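Local structure of ribonucleoside-diphosphate reductase subunit beta (Clostridium botulinum, 6ZJK) at residues A[57-62]-A[127-132]; A[108-113]-A[131-136]; A[119-124]-A[191-196]. The protein probably serves as the diiron, radical-generating subunit of a ribonucleotide reductase that converts ribonucleoside diphosphates to the deoxy forms. All blocks are in the same frame, centred on the assembly; numbering follows the deposited sequence.

Interaction 1: residues A[57-62]-A[127-132]; sequences SWASDF and SSLLNI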
# COMPACT_ATOMS: atom_id res chain seq x y z
N SER A 57 7.14 -0.30 -20.11
CA SER A 57 7.42 1.14 -20.12
C SER A 57 6.20 1.96 -19.70
O SER A 57 6.34 2.99 -19.02
CB SER A 57 7.90 1.52 -21.53
OG SER A 57 8.80 2.61 -21.52
N TRP A 58 4.98 1.47 -19.92
CA TRP A 58 3.80 2.22 -19.49
C TRP A 58 3.73 2.39 -17.98
O TRP A 58 3.03 3.29 -17.51
CB TRP A 58 2.53 1.55 -20.02
CG TRP A 58 2.44 0.07 -19.81
CD1 TRP A 58 2.73 -0.93 -20.73
CD2 TRP A 58 2.02 -0.59 -18.62
NE1 TRP A 58 2.52 -2.16 -20.15
CE2 TRP A 58 2.08 -1.98 -18.86
CE3 TRP A 58 1.58 -0.14 -17.36
CZ2 TRP A 58 1.72 -2.92 -17.89
CZ3 TRP A 58 1.23 -1.08 -16.40
CH2 TRP A 58 1.30 -2.44 -16.66
N ALA A 59 4.42 1.56 -17.22
CA ALA A 59 4.45 1.67 -15.78
C ALA A 59 4.94 3.01 -15.28
O ALA A 59 4.43 3.54 -14.35
CB ALA A 59 5.26 0.57 -15.20
N SER A 60 5.91 3.58 -15.93
CA SER A 60 6.45 4.84 -15.53
C SER A 60 5.47 5.95 -15.48
O SER A 60 5.43 6.65 -14.53
CB SER A 60 7.61 5.25 -16.43
OG SER A 60 8.54 4.24 -16.49
N ASP A 61 4.72 6.16 -16.54
CA ASP A 61 3.75 7.22 -16.53
C ASP A 61 2.62 6.99 -15.54
O ASP A 61 2.15 7.90 -15.01
CB ASP A 61 3.22 7.50 -17.90
CG ASP A 61 4.30 7.81 -18.87
OD1 ASP A 61 4.76 8.93 -18.82
OD2 ASP A 61 4.71 6.93 -19.64
N PHE A 62 2.24 5.76 -15.32
CA PHE A 62 1.19 5.45 -14.39
C PHE A 62 1.62 5.83 -12.97
O PHE A 62 0.84 6.32 -12.23
CB PHE A 62 0.75 3.99 -14.44
CG PHE A 62 -0.02 3.61 -15.68
CD1 PHE A 62 -0.09 4.42 -16.75
CD2 PHE A 62 -0.62 2.42 -15.74
CE1 PHE A 62 -0.79 4.04 -17.87
CE2 PHE A 62 -1.31 2.03 -16.83
CZ PHE A 62 -1.39 2.82 -17.90
N SER A 127 4.13 -4.45 -9.36
CA SER A 127 3.84 -4.55 -7.92
C SER A 127 3.86 -3.19 -7.22
O SER A 127 3.07 -2.95 -6.30
CB SER A 127 4.81 -5.51 -7.25
OG SER A 127 4.40 -6.84 -7.53
N SER A 128 4.79 -2.32 -7.60
CA SER A 128 4.74 -0.96 -7.07
C SER A 128 3.40 -0.31 -7.34
O SER A 128 2.81 0.32 -6.46
CB SER A 128 5.86 -0.12 -7.66
OG SER A 128 7.10 -0.61 -7.22
N LEU A 129 2.87 -0.44 -8.54
CA LEU A 129 1.62 0.21 -8.86
C LEU A 129 0.45 -0.38 -8.11
O LEU A 129 -0.40 0.30 -7.72
CB LEU A 129 1.36 0.25 -10.36
CG LEU A 129 2.32 0.92 -11.34
CD1 LEU A 129 2.05 0.57 -12.77
CD2 LEU A 129 2.45 2.39 -11.19
N LEU A 130 0.44 -1.67 -7.93
CA LEU A 130 -0.65 -2.27 -7.16
C LEU A 130 -0.60 -1.85 -5.70
O LEU A 130 -1.66 -1.73 -5.06
CB LEU A 130 -0.62 -3.80 -7.27
CG LEU A 130 -0.94 -4.41 -8.64
CD1 LEU A 130 -0.52 -5.87 -8.65
CD2 LEU A 130 -2.42 -4.31 -8.96
N ASN A 131 0.60 -1.64 -5.14
CA ASN A 131 0.72 -1.14 -3.77
C ASN A 131 0.20 0.29 -3.66
O ASN A 131 -0.42 0.66 -2.67
CB ASN A 131 2.19 -1.17 -3.31
CG ASN A 131 2.69 -2.56 -3.00
OD1 ASN A 131 1.92 -3.47 -2.73
ND2 ASN A 131 4.01 -2.72 -3.00
N ILE A 132 0.42 1.10 -4.67
CA ILE A 132 -0.11 2.42 -4.64
C ILE A 132 -1.65 2.33 -4.73
O ILE A 132 -2.34 3.07 -4.12
CB ILE A 132 0.39 3.25 -5.79
CG1 ILE A 132 1.91 3.38 -5.75
CG2 ILE A 132 -0.20 4.61 -5.77
CD1 ILE A 132 2.49 4.14 -6.90
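Leu-129 reaches from helix 124-151 to helix 58-68 and carries the whole contact. Its CB sets out toward the other helix. CG stands anti to the carbonyl carbon, beside the backbone N (chi1 -58°), and this sends both methyls into the surface made by Trp-58, Ala-59 and Phe-62. CB and CG themselves only carry the fork. CD1 is the more widely used branch. CD1 of Leu-129 lies 4.0 Å from CB of Ala-59. The same CD1 of Leu-129 is 4.1 Å from CZ3 of Trp-58, and it also meets CB of Phe-62. The Leu-129 and Trp-58 side chains cross at a slant. CD2 goes to the backbone side. CD2 of Leu-129 sits 3.9 Å from the carbonyl O of Ala-59 and also touches C of Phe-62.

Trp-58 has its CG between its own N and carbonyl carbon (chi1 48°). This torsion turns the indole so that CZ3 reaches the leucine. NE1 is hydrogen-bonded to Glu-251 of helix 225-255. The Phe-62 ring leads away from Leu-129, toward Val-243 and Asn-247 of that helix. One face of this ring has O of Trp-58 3.3 Å above it, near the rim.

The axes of segments 58-62 and 127-132 approach to 10.4 Å and run in nearly the same direction, 25° apart. Helix 58-68 packs against helix 124-151 of the ferritin-like bundle. The Leu-129 side chain is about 12 Å from an iron(III) ion. No hydrogen bond or charge pair joins the two segments. Their cohesion comes from dispersion and the burial of apolar carbon around one leucine fork.

Interaction 2: residues A[108-113]-A[131-136]; sequences SVQSEN and NIQTFQ
Thr-134 keeps OG1 beside its backbone N (chi1 -61°), which leaves the methyl CG2 on the far side of CB from that N and facing Ser-111. CG2 of Thr-134 comes 4.0 Å from the carbonyl O of Ser-111. Gln-133 is stretched out (chi1 -175°), while Gln-110 is folded at chi2 (-61°). The two amides end up as neighbours, NE2 of Gln-110 lying 4.3 Å from NE2 of Gln-133. No hydrogen bond crosses between the segments.

The hydroxyls are used at home. OG of Ser-111 is hydrogen-bonded to O of Asp-107, and OG1 of Thr-134 to O of Leu-130, each one turn back on its own helix. Ser-111 and Thr-134 are small, consistent with the close approach of their CA atoms, 5.4 Å apart.

Helices 90-118 and 124-151 belong to the ferritin-like four-helix bundle that holds the diiron site. The first brings the iron ligand Asp-107, the second Glu-137 and His-140. The side chain of Gln-133 has its nearest atom about 4 Å from an iron(III) ion and packs on the ligands His-241 and Glu-204. The Gln-110 amide is fixed at both ends, OE1 by the hydroxyl of Tyr-181 and NE2 by OD1 of Asn-200.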
# COMPACT_ATOMS: atom_id res chain seq x y z
N SER A 108 -13.05 -2.21 0.95
CA SER A 108 -12.48 -2.99 1.99
C SER A 108 -11.94 -4.28 1.43
O SER A 108 -10.89 -4.65 1.76
CB SER A 108 -13.45 -3.23 3.14
OG SER A 108 -13.66 -2.07 3.87
N VAL A 109 -12.68 -4.95 0.58
CA VAL A 109 -12.17 -6.19 0.03
C VAL A 109 -11.04 -5.95 -0.97
O VAL A 109 -10.23 -6.76 -1.12
CB VAL A 109 -13.19 -7.12 -0.59
CG1 VAL A 109 -14.15 -7.64 0.41
CG2 VAL A 109 -13.89 -6.49 -1.72
N GLN A 110 -11.02 -4.82 -1.62
CA GLN A 110 -9.97 -4.47 -2.52
C GLN A 110 -8.71 -4.33 -1.68
O GLN A 110 -7.72 -4.87 -2.00
CB GLN A 110 -10.26 -3.19 -3.24
CG GLN A 110 -11.27 -3.28 -4.36
CD GLN A 110 -10.86 -4.19 -5.45
OE1 GLN A 110 -11.05 -5.36 -5.37
NE2 GLN A 110 -10.30 -3.63 -6.48
N SER A 111 -8.78 -3.67 -0.54
CA SER A 111 -7.65 -3.48 0.37
C SER A 111 -7.07 -4.77 0.92
O SER A 111 -5.93 -4.85 1.22
CB SER A 111 -8.02 -2.60 1.53
OG SER A 111 -8.32 -1.32 1.16
N GLU A 112 -7.88 -5.78 1.06
CA GLU A 112 -7.45 -7.03 1.51
C GLU A 112 -7.00 -7.94 0.41
O GLU A 112 -6.16 -8.73 0.63
CB GLU A 112 -8.59 -7.73 2.20
CG GLU A 112 -8.94 -7.15 3.53
CD GLU A 112 -7.97 -7.51 4.59
OE1 GLU A 112 -7.86 -6.74 5.52
OE2 GLU A 112 -7.34 -8.56 4.50
N ASN A 113 -7.59 -7.87 -0.76
CA ASN A 113 -7.25 -8.77 -1.84
C ASN A 113 -6.07 -8.38 -2.73
O ASN A 113 -5.39 -9.23 -3.17
CB ASN A 113 -8.43 -9.01 -2.73
CG ASN A 113 -8.21 -10.11 -3.70
OD1 ASN A 113 -7.93 -11.21 -3.32
ND2 ASN A 113 -8.34 -9.81 -4.95
N ASN A 131 0.60 -1.64 -5.14
CA ASN A 131 0.72 -1.14 -3.77
C ASN A 131 0.20 0.29 -3.66
O ASN A 131 -0.42 0.66 -2.67
CB ASN A 131 2.19 -1.17 -3.31
CG ASN A 131 2.69 -2.56 -3.00
OD1 ASN A 131 1.92 -3.47 -2.73
ND2 ASN A 131 4.01 -2.72 -3.00
N ILE A 132 0.42 1.10 -4.67
CA ILE A 132 -0.11 2.42 -4.64
C ILE A 132 -1.65 2.33 -4.73
O ILE A 132 -2.34 3.07 -4.12
CB ILE A 132 0.39 3.25 -5.79
CG1 ILE A 132 1.91 3.38 -5.75
CG2 ILE A 132 -0.20 4.61 -5.77
CD1 ILE A 132 2.49 4.14 -6.90
N GLN A 133 -2.14 1.38 -5.50
CA GLN A 133 -3.55 1.19 -5.64
C GLN A 133 -4.12 0.85 -4.30
O GLN A 133 -5.06 1.42 -3.92
CB GLN A 133 -3.89 0.11 -6.65
CG GLN A 133 -5.35 -0.06 -6.95
CD GLN A 133 -5.69 -1.14 -7.95
OE1 GLN A 133 -4.86 -1.69 -8.63
NE2 GLN A 133 -6.96 -1.43 -8.02
N THR A 134 -3.53 -0.11 -3.61
CA THR A 134 -4.03 -0.53 -2.30
C THR A 134 -4.14 0.65 -1.33
O THR A 134 -5.13 0.78 -0.59
CB THR A 134 -3.12 -1.60 -1.71
OG1 THR A 134 -3.10 -2.74 -2.57
CG2 THR A 134 -3.59 -2.02 -0.34
N PHE A 135 -3.12 1.51 -1.32
CA PHE A 135 -3.12 2.72 -0.51
C PHE A 135 -4.30 3.62 -0.86
O PHE A 135 -4.98 4.15 0.03
CB PHE A 135 -1.78 3.42 -0.71
CG PHE A 135 -1.77 4.88 -0.41
CD1 PHE A 135 -1.63 5.34 0.89
CD2 PHE A 135 -1.86 5.81 -1.44
CE1 PHE A 135 -1.58 6.70 1.17
CE2 PHE A 135 -1.82 7.17 -1.17
CZ PHE A 135 -1.68 7.62 0.13
N GLN A 136 -4.59 3.78 -2.16
CA GLN A 136 -5.72 4.61 -2.60
C GLN A 136 -7.06 4.03 -2.19
O GLN A 136 -7.99 4.78 -1.91
CB GLN A 136 -5.70 4.81 -4.13
CG GLN A 136 -4.55 5.69 -4.62
CD GLN A 136 -4.49 5.93 -6.10
OE1 GLN A 136 -5.24 5.33 -6.89
NE2 GLN A 136 -3.61 6.85 -6.50

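Interaction 3: residues A[119-124]-A[191-196]; sequences RYITAA and HNFLRA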
# COMPACT_ATOMS: atom_id res chain seq x y z
N ARG A 119 1.43 -10.44 -4.72
CA ARG A 119 2.47 -11.31 -4.33
C ARG A 119 2.81 -12.46 -5.27
O ARG A 119 3.68 -13.21 -5.01
CB ARG A 119 2.20 -11.75 -2.90
CG ARG A 119 1.53 -13.06 -2.63
CD ARG A 119 1.42 -13.34 -1.13
NE ARG A 119 0.20 -14.09 -0.85
CZ ARG A 119 0.02 -15.01 0.10
NH1 ARG A 119 0.98 -15.35 0.93
NH2 ARG A 119 -1.14 -15.60 0.20
N TYR A 120 2.09 -12.51 -6.37
CA TYR A 120 2.33 -13.51 -7.39
C TYR A 120 2.85 -12.82 -8.62
O TYR A 120 3.26 -13.43 -9.51
CB TYR A 120 1.10 -14.30 -7.72
CG TYR A 120 0.71 -15.24 -6.65
CD1 TYR A 120 -0.16 -14.88 -5.67
CD2 TYR A 120 1.22 -16.47 -6.60
CE1 TYR A 120 -0.51 -15.74 -4.68
CE2 TYR A 120 0.87 -17.32 -5.61
CZ TYR A 120 0.00 -16.93 -4.66
OH TYR A 120 -0.34 -17.78 -3.69
N ILE A 121 2.84 -11.52 -8.64
CA ILE A 121 3.32 -10.76 -9.75
C ILE A 121 4.86 -10.62 -9.74
O ILE A 121 5.40 -10.10 -8.83
CB ILE A 121 2.70 -9.38 -9.74
CG1 ILE A 121 1.21 -9.46 -9.99
CG2 ILE A 121 3.36 -8.51 -10.76
CD1 ILE A 121 0.79 -9.80 -11.39
N THR A 122 5.53 -11.06 -10.79
CA THR A 122 6.98 -11.01 -10.86
C THR A 122 7.64 -9.86 -11.53
O THR A 122 8.76 -9.92 -11.81
CB THR A 122 7.58 -12.30 -11.39
OG1 THR A 122 7.03 -12.59 -12.65
CG2 THR A 122 7.27 -13.39 -10.52
N ALA A 123 6.91 -8.82 -11.80
CA ALA A 123 7.42 -7.56 -12.34
C ALA A 123 7.31 -6.50 -11.24
O ALA A 123 6.20 -6.03 -10.96
CB ALA A 123 6.63 -7.12 -13.57
N ALA A 124 8.45 -6.10 -10.66
CA ALA A 124 8.42 -5.18 -9.52
C ALA A 124 7.76 -3.85 -9.88
O ALA A 124 7.11 -3.24 -9.03
CB ALA A 124 9.83 -4.93 -9.00
N HIS A 191 -5.89 -20.61 -13.25
CA HIS A 191 -7.22 -20.24 -13.72
C HIS A 191 -7.96 -19.41 -12.67
O HIS A 191 -8.62 -18.42 -13.01
CB HIS A 191 -8.02 -21.48 -14.10
CG HIS A 191 -7.51 -22.16 -15.33
ND1 HIS A 191 -6.62 -23.21 -15.27
CD2 HIS A 191 -7.69 -21.89 -16.64
CE1 HIS A 191 -6.32 -23.60 -16.50
NE2 HIS A 191 -6.95 -22.81 -17.35
N ASN A 192 -7.87 -19.81 -11.40
CA ASN A 192 -8.44 -18.99 -10.33
C ASN A 192 -7.80 -17.61 -10.29
O ASN A 192 -8.47 -16.63 -9.94
CB ASN A 192 -8.27 -19.69 -8.98
CG ASN A 192 -9.09 -20.97 -8.89
OD1 ASN A 192 -10.07 -21.14 -9.61
ND2 ASN A 192 -8.70 -21.85 -7.97
N PHE A 193 -6.54 -17.52 -10.65
CA PHE A 193 -5.84 -16.25 -10.64
C PHE A 193 -6.37 -15.32 -11.70
O PHE A 193 -6.63 -14.18 -11.41
CB PHE A 193 -4.34 -16.51 -10.77
CG PHE A 193 -3.50 -15.27 -10.84
CD1 PHE A 193 -3.20 -14.57 -9.72
CD2 PHE A 193 -3.00 -14.86 -12.03
CE1 PHE A 193 -2.43 -13.43 -9.79
CE2 PHE A 193 -2.23 -13.73 -12.12
CZ PHE A 193 -1.94 -13.02 -10.99
N LEU A 194 -6.56 -15.81 -12.91
CA LEU A 194 -7.07 -15.01 -14.01
C LEU A 194 -8.52 -14.61 -13.84
O LEU A 194 -8.91 -13.55 -14.24
CB LEU A 194 -6.87 -15.70 -15.33
CG LEU A 194 -5.44 -15.93 -15.79
CD1 LEU A 194 -5.42 -16.78 -17.04
CD2 LEU A 194 -4.70 -14.64 -16.02
N ARG A 195 -9.33 -15.47 -13.24
CA ARG A 195 -10.72 -15.15 -12.99
C ARG A 195 -10.76 -14.03 -11.93
O ARG A 195 -11.54 -13.13 -12.03
CB ARG A 195 -11.51 -16.37 -12.57
CG ARG A 195 -11.72 -17.40 -13.66
CD ARG A 195 -12.77 -18.43 -13.31
NE ARG A 195 -12.19 -19.65 -12.79
CZ ARG A 195 -11.89 -20.71 -13.53
NH1 ARG A 195 -12.13 -20.70 -14.83
NH2 ARG A 195 -11.34 -21.77 -12.99
N ALA A 196 -9.84 -14.04 -11.00
CA ALA A 196 -9.80 -12.99 -10.02
C ALA A 196 -9.38 -11.66 -10.62
O ALA A 196 -9.79 -10.64 -10.17
CB ALA A 196 -8.91 -13.34 -8.90
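Next to Tyr-120 and Ile-121, which pack on Phe-193, the hydroxyl OG1 of Thr-122 is gripped by several groups. It is hydrogen-bonded to O of Ser-39 and to N of Gly-43, and weakly to O of Met-40. These bonds tie the loop to the N-terminal part of the chain. The loop links helices 90-118 and 124-151 of the ferritin-like bundle, and its contact with helix 190-220 lies at the end of that bundle. Ala-123 occupies the N-cap position of helix 124-151.

Phe-193 carries the contact from the helix side. Its CG lies opposite its own backbone N across the CA–CB bond (chi1 177°), and the ring extends out to the loop. CE1 of Phe-193 meets CB of Tyr-120 at 4.2 Å, approached at a slant to the ring. The phenol of Tyr-120 then leads away from Phe-193. It meets the ring of Phe-184 edge-to-face. Phe-184 also meets Phe-193, their planes inclined at about 60°, so three aromatic rings gather here.

The contact between the segments is apolar, and all three touching residues are buried. The turn about the CB–CG1 bond of Ile-121 (chi2 -73°) brings its CD1 methyl to the edge of the Phe-193 ring, near the ring plane and 4.2 Å from CZ.

From the N terminus, residues 57-62 open interaction 1, which closes at 127-132 over a loop of 64 residues. Residues 108-113 open interaction 2 inside that loop. It closes at 131-136, so both contacts end on helix 124-151 and share Asn-131 and Ile-132. Interaction 3 starts from the loop at 119-124, within the spans of both, and closes only at 191-196. It therefore crosses the other two. Interaction 1 joins the outer helix 58-68 to the bundle, interaction 2 pairs two iron-bearing helices, and interaction 3 ties their connecting loop to helix 190-220. Interactions 1 and 3 touch where Ile-121 packs on Ser-127 and Leu-130.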